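Local coordinates for protein sortase (Streptomyces avermitilis, PDB 5GO5) that is a class E housekeeping sortase, a cysteine transpeptidase that works without calcium and probably attaches proteins to the cell surface, at residues A[128-133]-A[185-190]. Residues are numbered along the deposited sequence; the frame is centred on the assembly and turned at random.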
loop_
_atom_site.group_PDB
_atom_site.type_symbol
_atom_site.label_atom_id
_atom_site.label_comp_id
_atom_site.label_asym_id
_atom_site.label_seq_id
_atom_site.Cartn_x
_atom_site.Cartn_y
_atom_site.Cartn_z
ATOM N N TRP A 128 -5.289 -6.497 -12.213
ATOM C CA TRP A 128 -4.044 -6.444 -11.533
ATOM C C TRP A 128 -3.451 -5.060 -11.705
ATOM O O TRP A 128 -3.262 -4.618 -12.820
ATOM C CB TRP A 128 -3.036 -7.390 -12.154
ATOM C CG TRP A 128 -3.285 -8.859 -11.839
ATOM C CD1 TRP A 128 -3.767 -9.801 -12.682
ATOM C CD2 TRP A 128 -3.010 -9.512 -10.604
ATOM N NE1 TRP A 128 -3.818 -11.036 -12.044
ATOM C CE2 TRP A 128 -3.346 -10.878 -10.765
ATOM C CE3 TRP A 128 -2.495 -9.080 -9.386
ATOM C CZ2 TRP A 128 -3.199 -11.798 -9.745
ATOM C CZ3 TRP A 128 -2.321 -10.002 -8.386
ATOM C CH2 TRP A 128 -2.684 -11.332 -8.568
ATOM N N PHE A 129 -3.105 -4.430 -10.590
ATOM C CA PHE A 129 -2.507 -3.097 -10.564
ATOM C C PHE A 129 -1.087 -3.250 -10.095
ATOM O O PHE A 129 -0.857 -3.760 -8.985
ATOM C CB PHE A 129 -3.280 -2.209 -9.563
ATOM C CG PHE A 129 -4.728 -2.007 -9.900
ATOM C CD1 PHE A 129 -5.690 -2.945 -9.516
ATOM C CD2 PHE A 129 -5.134 -0.892 -10.644
ATOM C CE1 PHE A 129 -7.040 -2.756 -9.833
ATOM C CE2 PHE A 129 -6.492 -0.691 -10.947
ATOM C CZ PHE A 129 -7.428 -1.626 -10.544
ATOM N N THR A 130 -0.119 -2.755 -10.874
ATOM C CA THR A 130 1.260 -2.753 -10.456
ATOM C C THR A 130 1.699 -1.343 -10.167
ATOM O O THR A 130 1.765 -0.533 -11.096
ATOM C CB THR A 130 2.199 -3.341 -11.532
ATOM O OG1 THR A 130 1.810 -4.697 -11.783
ATOM C CG2 THR A 130 3.614 -3.341 -11.080
ATOM N N TYR A 131 2.013 -1.077 -8.894
ATOM C CA TYR A 131 2.610 0.165 -8.480
ATOM C C TYR A 131 4.113 0.005 -8.311
ATOM O O TYR A 131 4.593 -1.088 -7.979
ATOM C CB TYR A 131 1.995 0.641 -7.171
ATOM C CG TYR A 131 0.569 1.107 -7.232
ATOM C CD1 TYR A 131 -0.500 0.214 -7.147
ATOM C CD2 TYR A 131 0.250 2.481 -7.367
ATOM C CE1 TYR A 131 -1.831 0.656 -7.160
ATOM C CE2 TYR A 131 -1.072 2.916 -7.372
ATOM C CZ TYR A 131 -2.109 2.012 -7.279
ATOM O OH TYR A 131 -3.400 2.525 -7.271
ATOM N N VAL A 132 4.854 1.084 -8.493
ATOM C CA VAL A 132 6.315 1.061 -8.323
ATOM C C VAL A 132 6.751 2.107 -7.316
ATOM O O VAL A 132 6.386 3.258 -7.442
ATOM C CB VAL A 132 7.007 1.295 -9.658
ATOM C CG1 VAL A 132 8.534 1.409 -9.451
ATOM C CG2 VAL A 132 6.694 0.135 -10.576
ATOM N N ILE A 133 7.521 1.692 -6.332
ATOM C CA ILE A 133 7.993 2.577 -5.265
ATOM C C ILE A 133 8.954 3.638 -5.773
ATOM O O ILE A 133 9.943 3.320 -6.466
ATOM C CB ILE A 133 8.622 1.782 -4.109
ATOM C CG1 ILE A 133 7.541 0.953 -3.413
ATOM C CG2 ILE A 133 9.306 2.718 -3.124
ATOM C CD1 ILE A 133 8.026 0.042 -2.312
ATOM N N LEU A 185 1.346 4.259 -10.026
ATOM C CA LEU A 185 0.782 3.171 -10.817
ATOM C C LEU A 185 1.558 3.057 -12.127
ATOM O O LEU A 185 1.608 4.011 -12.913
ATOM C CB LEU A 185 -0.693 3.391 -11.078
ATOM C CG LEU A 185 -1.401 2.239 -11.810
ATOM C CD1 LEU A 185 -1.354 0.946 -10.994
ATOM C CD2 LEU A 185 -2.810 2.658 -12.216
ATOM N N ASP A 186 2.185 1.905 -12.348
ATOM C CA ASP A 186 2.951 1.660 -13.575
ATOM C C ASP A 186 2.153 0.977 -14.640
ATOM O O ASP A 186 2.274 1.322 -15.822
ATOM C CB ASP A 186 4.186 0.833 -13.244
ATOM C CG ASP A 186 5.055 0.528 -14.492
ATOM O OD1 ASP A 186 5.661 1.440 -15.016
ATOM O OD2 ASP A 186 5.024 -0.609 -14.957
ATOM N N SER A 187 1.344 -0.006 -14.262
ATOM C CA SER A 187 0.642 -0.812 -15.242
ATOM C C SER A 187 -0.599 -1.450 -14.653
ATOM O O SER A 187 -0.745 -1.543 -13.437
ATOM C CB SER A 187 1.593 -1.825 -15.851
ATOM O OG SER A 187 2.129 -2.658 -14.891
ATOM N N THR A 188 -1.494 -1.817 -15.551
ATOM C CA THR A 188 -2.679 -2.604 -15.227
ATOM C C THR A 188 -2.779 -3.746 -16.233
ATOM O O THR A 188 -2.319 -3.621 -17.368
ATOM C CB THR A 188 -3.982 -1.787 -15.318
ATOM O OG1 THR A 188 -4.104 -1.171 -16.645
ATOM C CG2 THR A 188 -4.048 -0.762 -14.276
ATOM N N GLN A 189 -3.422 -4.841 -15.823
ATOM C CA GLN A 189 -3.830 -5.875 -16.802
ATOM C C GLN A 189 -4.984 -6.646 -16.215
ATOM O O GLN A 189 -5.135 -6.741 -14.987
ATOM C CB GLN A 189 -2.688 -6.791 -17.194
ATOM C CG GLN A 189 -2.169 -7.719 -16.119
ATOM C CD GLN A 189 -0.958 -8.523 -16.565
ATOM O OE1 GLN A 189 0.087 -7.963 -16.898
ATOM N NE2 GLN A 189 -1.073 -9.859 -16.537
ATOM N N PRO A 190 -5.822 -7.248 -17.065
ATOM C CA PRO A 190 -6.920 -8.041 -16.544
ATOM C C PRO A 190 -6.463 -9.356 -15.936
ATOM O O PRO A 190 -5.408 -9.902 -16.286
ATOM C CB PRO A 190 -7.789 -8.341 -17.779
ATOM C CG PRO A 190 -7.129 -7.709 -18.917
ATOM C CD PRO A 190 -5.803 -7.188 -18.548
#
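Leu185 lays its CD1 methyl over the centre of the Tyr131 ring beside a classic beta bulge, where strands 127-140 and 178-190 of the sortase beta barrel run antiparallel. Leu185 CD1 sits 3.8 Å from the centroid of the Tyr131 ring, 9° off its normal, a CH-pi contact that a branched aliphatic chain makes well with a flat ring. With Leu185 CG trans to the backbone N (chi1 -175°) and chi2 at 62°, Leu185 CD1 reaches along the strand and also comes 4.0 Å from Phe129 CB. Tyrosine suits this buried place: the ring gives Leu185 an apolar face, while the hydroxyl at its far end is hydrogen-bonded to the backbone N of Gly90.

The bulge doubles Asp186 and Ser187 opposite Thr130, whose carbonyl oxygen accepts both amides, at 2.8 Å from Asp186 N and 3.2 Å from Ser187 N. The extra residue shifts the register, so that Tyr131 pairs with Leu185. Asp186, a charged residue in an exposed place, packs its CB alongside Val132 CG2.

Farther along, Thr188 turns its CG2 methyl obliquely to the Phe129 ring, 3.8 Å from CD2. On the other face, with Thr130 and Ser187, lies Trp128, its indole packed on Pro196 and Leu199 of the C-terminal segment. The carbonyl oxygen of Pro190 lies loosely at the indole edge, in the ring plane, 4.0 Å from Trp128 CD1.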